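PDB 5J6Q: cell wall binding protein cwp8 from Peptoclostridium difficile, which probably anchors noncovalently to the bacterial cell wall through three CWB2 domains, consistent with a place in or near the S-layer. Local coordinates for residues A545-S557 / E577-E589. Numbering follows the deposited sequence.
With SO4 (sulfate ion), chain B; SO4 (sulfate ion), chain F.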
loop_
_atom_site.group_PDB
_atom_site.type_symbol
_atom_site.label_atom_id
_atom_site.label_comp_id
_atom_site.label_asym_id
_atom_site.label_seq_id
_atom_site.Cartn_x
_atom_site.Cartn_y
_atom_site.Cartn_z
ATOM N N ALA A 545 25.626 9.352 -4.144
ATOM C CA ALA A 545 24.448 9.873 -4.789
ATOM C C ALA A 545 24.162 11.248 -4.135
ATOM O O ALA A 545 24.588 11.500 -3.020
ATOM C CB ALA A 545 23.248 8.863 -4.486
ATOM N N PRO A 546 23.499 12.141 -4.853
ATOM C CA PRO A 546 23.208 13.471 -4.273
ATOM C C PRO A 546 21.809 13.539 -3.457
ATOM O O PRO A 546 20.963 12.657 -3.543
ATOM C CB PRO A 546 23.097 14.330 -5.516
ATOM C CG PRO A 546 22.273 13.416 -6.434
ATOM C CD PRO A 546 23.133 12.092 -6.287
ATOM N N ILE A 547 21.623 14.638 -2.712
ATOM C CA ILE A 547 20.398 14.861 -2.005
ATOM C C ILE A 547 19.778 16.089 -2.725
ATOM O O ILE A 547 20.365 17.149 -2.723
ATOM C CB ILE A 547 20.582 15.135 -0.505
ATOM C CG1 ILE A 547 21.089 13.863 0.182
ATOM C CG2 ILE A 547 19.114 15.591 0.137
ATOM C CD1 ILE A 547 21.404 14.008 1.714
ATOM N N VAL A 548 18.672 15.904 -3.412
ATOM C CA VAL A 548 18.008 17.052 -4.017
ATOM C C VAL A 548 17.237 17.735 -2.811
ATOM O O VAL A 548 16.490 17.043 -2.113
ATOM C CB VAL A 548 17.012 16.488 -5.072
ATOM C CG1 VAL A 548 16.017 17.594 -5.601
ATOM C CG2 VAL A 548 17.830 15.876 -6.252
ATOM N N LEU A 549 17.403 19.044 -2.575
ATOM C CA LEU A 549 16.632 19.629 -1.440
ATOM C C LEU A 549 15.403 20.353 -1.995
ATOM O O LEU A 549 15.485 21.355 -2.765
ATOM C CB LEU A 549 17.489 20.627 -0.690
ATOM C CG LEU A 549 18.669 19.980 0.046
ATOM C CD1 LEU A 549 19.552 21.107 0.583
ATOM C CD2 LEU A 549 18.212 18.993 1.173
ATOM N N THR A 550 14.221 19.790 -1.627
ATOM C CA THR A 550 13.040 20.493 -2.017
ATOM C C THR A 550 11.859 20.141 -1.081
ATOM O O THR A 550 11.804 19.010 -0.571
ATOM C CB THR A 550 12.617 20.134 -3.460
ATOM O OG1 THR A 550 11.692 21.154 -3.915
ATOM C CG2 THR A 550 11.901 18.841 -3.522
ATOM N N THR A 551 10.924 21.116 -0.874
ATOM C CA THR A 551 9.697 20.768 -0.124
ATOM C C THR A 551 8.536 20.785 -1.070
ATOM O O THR A 551 7.732 19.876 -1.101
ATOM C CB THR A 551 9.431 21.751 1.051
ATOM O OG1 THR A 551 10.580 21.743 1.864
ATOM C CG2 THR A 551 8.213 21.283 1.919
ATOM N N GLU A 552 8.410 21.865 -1.839
ATOM C CA GLU A 552 7.350 21.939 -2.790
ATOM C C GLU A 552 8.003 21.563 -4.163
ATOM O O GLU A 552 8.958 20.739 -4.197
ATOM C CB GLU A 552 6.688 23.335 -2.837
ATOM C CG GLU A 552 6.797 24.083 -1.511
ATOM C CD GLU A 552 5.436 24.507 -0.975
ATOM O OE1 GLU A 552 5.160 25.730 -0.931
ATOM O OE2 GLU A 552 4.660 23.614 -0.597
ATOM N N GLU A 553 7.508 22.092 -5.269
ATOM C CA GLU A 553 8.138 21.719 -6.553
ATOM C C GLU A 553 9.569 22.218 -6.721
ATOM O O GLU A 553 10.036 23.189 -6.127
ATOM C CB GLU A 553 7.263 22.185 -7.787
ATOM C CG GLU A 553 7.247 23.709 -7.993
ATOM C CD GLU A 553 6.809 24.128 -9.429
ATOM O OE1 GLU A 553 6.879 25.344 -9.742
ATOM O OE2 GLU A 553 6.398 23.244 -10.254
ATOM N N LEU A 554 10.299 21.490 -7.563
ATOM C CA LEU A 554 11.682 21.845 -7.924
ATOM C C LEU A 554 11.834 23.171 -8.528
ATOM O O LEU A 554 10.950 23.629 -9.221
ATOM C CB LEU A 554 12.192 20.926 -9.031
ATOM C CG LEU A 554 12.381 19.474 -8.679
ATOM C CD1 LEU A 554 13.079 18.715 -9.856
ATOM C CD2 LEU A 554 13.204 19.376 -7.506
ATOM N N SER A 555 12.932 23.823 -8.267
ATOM C CA SER A 555 13.141 24.977 -9.081
ATOM C C SER A 555 13.470 24.529 -10.518
ATOM O O SER A 555 13.838 23.344 -10.760
ATOM C CB SER A 555 14.324 25.799 -8.563
ATOM O OG SER A 555 15.596 25.205 -8.836
ATOM N N LYS A 556 13.368 25.495 -11.457
ATOM C CA LYS A 556 13.757 25.286 -12.822
ATOM C C LYS A 556 15.228 24.950 -12.859
ATOM O O LYS A 556 15.608 23.982 -13.583
ATOM C CB LYS A 556 13.434 26.571 -13.664
ATOM C CG LYS A 556 11.978 26.559 -14.115
ATOM C CD LYS A 556 11.710 27.545 -15.267
ATOM C CE LYS A 556 11.765 28.993 -14.814
ATOM N NZ LYS A 556 10.508 29.441 -14.148
ATOM N N SER A 557 16.062 25.692 -12.120
ATOM C CA SER A 557 17.524 25.384 -12.082
ATOM C C SER A 557 17.777 23.885 -11.648
ATOM O O SER A 557 18.622 23.167 -12.211
ATOM C CB SER A 557 18.229 26.362 -11.138
ATOM O OG SER A 557 17.706 26.084 -9.832
ATOM N N GLU A 577 8.905 13.220 5.527
ATOM C CA GLU A 577 7.528 13.383 5.041
ATOM C C GLU A 577 7.252 14.839 4.701
ATOM O O GLU A 577 8.080 15.688 5.015
ATOM C CB GLU A 577 6.520 12.942 6.180
ATOM C CG GLU A 577 6.497 11.459 6.372
ATOM C CD GLU A 577 5.965 10.672 5.185
ATOM O OE1 GLU A 577 6.366 9.490 5.063
ATOM O OE2 GLU A 577 5.163 11.212 4.395
ATOM N N GLY A 578 6.134 15.175 4.052
ATOM C CA GLY A 578 5.923 16.609 3.740
ATOM C C GLY A 578 6.550 17.071 2.423
ATOM O O GLY A 578 6.717 18.255 2.169
ATOM N N ILE A 579 6.977 16.131 1.561
ATOM C CA ILE A 579 7.516 16.555 0.288
ATOM C C ILE A 579 6.398 16.387 -0.674
ATOM O O ILE A 579 5.789 15.328 -0.725
ATOM C CB ILE A 579 8.820 15.740 -0.092
ATOM C CG1 ILE A 579 10.088 16.203 0.800
ATOM C CG2 ILE A 579 9.074 16.017 -1.562
ATOM C CD1 ILE A 579 11.187 15.132 0.923
ATOM N N ALA A 580 6.094 17.432 -1.462
ATOM C CA ALA A 580 4.972 17.398 -2.441
ATOM C C ALA A 580 5.165 16.199 -3.434
ATOM O O ALA A 580 6.283 16.046 -3.960
ATOM C CB ALA A 580 5.020 18.692 -3.236
ATOM N N LYS A 581 4.109 15.456 -3.725
ATOM C CA LYS A 581 4.130 14.337 -4.673
ATOM C C LYS A 581 4.571 14.857 -6.047
ATOM O O LYS A 581 5.276 14.168 -6.861
ATOM C CB LYS A 581 2.693 13.689 -4.819
ATOM C CG LYS A 581 2.725 12.455 -5.781
ATOM C CD LYS A 581 1.474 11.558 -5.638
ATOM C CE LYS A 581 0.197 12.300 -5.938
ATOM N NZ LYS A 581 -0.964 11.361 -5.859
ATOM N N ASN A 582 4.138 16.048 -6.344
ATOM C CA ASN A 582 4.564 16.627 -7.645
ATOM C C ASN A 582 6.154 16.761 -7.844
ATOM O O ASN A 582 6.640 16.554 -8.966
ATOM C CB ASN A 582 3.956 17.964 -7.819
ATOM C CG ASN A 582 2.511 17.877 -8.311
ATOM O OD1 ASN A 582 1.871 18.940 -8.408
ATOM N ND2 ASN A 582 1.911 16.686 -8.621
ATOM N N ALA A 583 6.917 17.087 -6.784
ATOM C CA ALA A 583 8.373 17.212 -6.912
ATOM C C ALA A 583 8.942 15.852 -7.141
ATOM O O ALA A 583 9.865 15.749 -7.915
ATOM C CB ALA A 583 9.019 17.797 -5.641
ATOM N N ILE A 584 8.421 14.830 -6.442
ATOM C CA ILE A 584 8.852 13.451 -6.677
ATOM C C ILE A 584 8.492 13.064 -8.110
ATOM O O ILE A 584 9.267 12.313 -8.783
ATOM C CB ILE A 584 8.140 12.413 -5.723
ATOM C CG1 ILE A 584 8.416 12.721 -4.213
ATOM C CG2 ILE A 584 8.563 10.936 -6.034
ATOM C CD1 ILE A 584 9.814 13.228 -3.798
ATOM N N GLU A 585 7.322 13.535 -8.604
ATOM C CA GLU A 585 6.929 13.108 -9.941
ATOM C C GLU A 585 7.866 13.825 -10.911
ATOM O O GLU A 585 8.408 13.148 -11.806
ATOM C CB GLU A 585 5.432 13.416 -10.251
ATOM C CG GLU A 585 4.517 12.541 -9.399
ATOM C CD GLU A 585 3.050 12.900 -9.564
ATOM O OE1 GLU A 585 2.278 11.973 -9.792
ATOM O OE2 GLU A 585 2.680 14.108 -9.435
ATOM N N LYS A 586 8.096 15.115 -10.677
ATOM C CA LYS A 586 8.974 15.949 -11.518
ATOM C C LYS A 586 10.331 15.272 -11.600
ATOM O O LYS A 586 10.865 15.139 -12.695
ATOM C CB LYS A 586 9.158 17.389 -10.915
ATOM C CG LYS A 586 9.631 18.514 -11.932
ATOM C CD LYS A 586 9.164 18.201 -13.441
ATOM C CE LYS A 586 7.901 18.978 -13.868
ATOM N NZ LYS A 586 7.391 18.412 -15.160
ATOM N N ILE A 587 10.869 14.789 -10.440
ATOM C CA ILE A 587 12.183 14.200 -10.378
ATOM C C ILE A 587 12.188 12.900 -11.205
ATOM O O ILE A 587 13.081 12.691 -12.047
ATOM C CB ILE A 587 12.642 13.964 -8.882
ATOM C CG1 ILE A 587 12.822 15.279 -8.102
ATOM C CG2 ILE A 587 13.958 13.224 -8.876
ATOM C CD1 ILE A 587 13.042 14.997 -6.621
ATOM N N ALA A 588 11.186 12.018 -10.966
ATOM C CA ALA A 588 11.060 10.784 -11.693
ATOM C C ALA A 588 11.053 10.987 -13.267
ATOM O O ALA A 588 11.679 10.212 -14.028
ATOM C CB ALA A 588 9.760 10.076 -11.260
ATOM N N GLU A 589 10.317 11.984 -13.705
ATOM C CA GLU A 589 10.137 12.345 -15.078
ATOM C C GLU A 589 11.513 12.709 -15.700
ATOM O O GLU A 589 11.897 12.062 -16.674
ATOM C CB GLU A 589 9.158 13.529 -15.193
ATOM C CG GLU A 589 8.946 13.929 -16.632
ATOM C CD GLU A 589 8.291 15.283 -16.829
ATOM O OE1 GLU A 589 7.676 15.865 -15.881
ATOM O OE2 GLU A 589 8.411 15.787 -17.965
HETATM S S SO4 B . 13.683 29.199 -10.984
HETATM O O1 SO4 B . 13.696 30.098 -12.251
HETATM O O2 SO4 B . 12.340 28.435 -10.920
HETATM O O3 SO4 B . 13.796 30.086 -9.781
HETATM O O4 SO4 B . 14.979 28.282 -10.993
HETATM S S SO4 F . 1.116 15.972 -1.871
HETATM O O1 SO4 F . -0.069 15.407 -2.563
HETATM O O2 SO4 F . 1.508 17.251 -2.448
HETATM O O3 SO4 F . 0.812 16.201 -0.456
HETATM O O4 SO4 F . 2.167 14.997 -1.968
#
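The carbonyl oxygen of Thr551 takes the single hydrogen bond between residues 545-557 and 577-589: Ala580 N lies 3.0 Å from Thr551 O, the bond is almost straight (176° at the hydrogen), and Ile579 CA and Ala580 CB pack against the same oxygen. Ala580 is the N-cap of helix 581-590, so this bond ties the turn after strand 547-549 to the start of that helix. One turn on, the methyl of Ala583 fits into the bend of the 550-554 loop, with CB 3.3 Å from Glu552 O and 3.7 Å from Thr550 CG2. Thr550 OG1 donates to Glu552 O from above the carbonyl plane and is also hydrogen-bonded to Lys499 NZ; with chi1 at -163° the hydroxyl lies opposite the backbone N, and CG2, set between N and the carbonyl carbon, reaches Ala583. Deeper in, Leu554 lies across Ile587 at roughly a right angle, Leu554 CD1 3.9 Å from Ile587 CG1, while Val548 CG1 meets Ile587 CD1 end on at 4.1 Å. A sulfate, probably from the crystallisation liquor, accepts a hydrogen bond from Lys581 N. Strand 547-549 edges a four-stranded parallel sheet, opposite strand 286-289; helix 581-590 packs through Ile584 and Ile587 on strands 516-519 and 572-575, while helix 498-509 touches Val548.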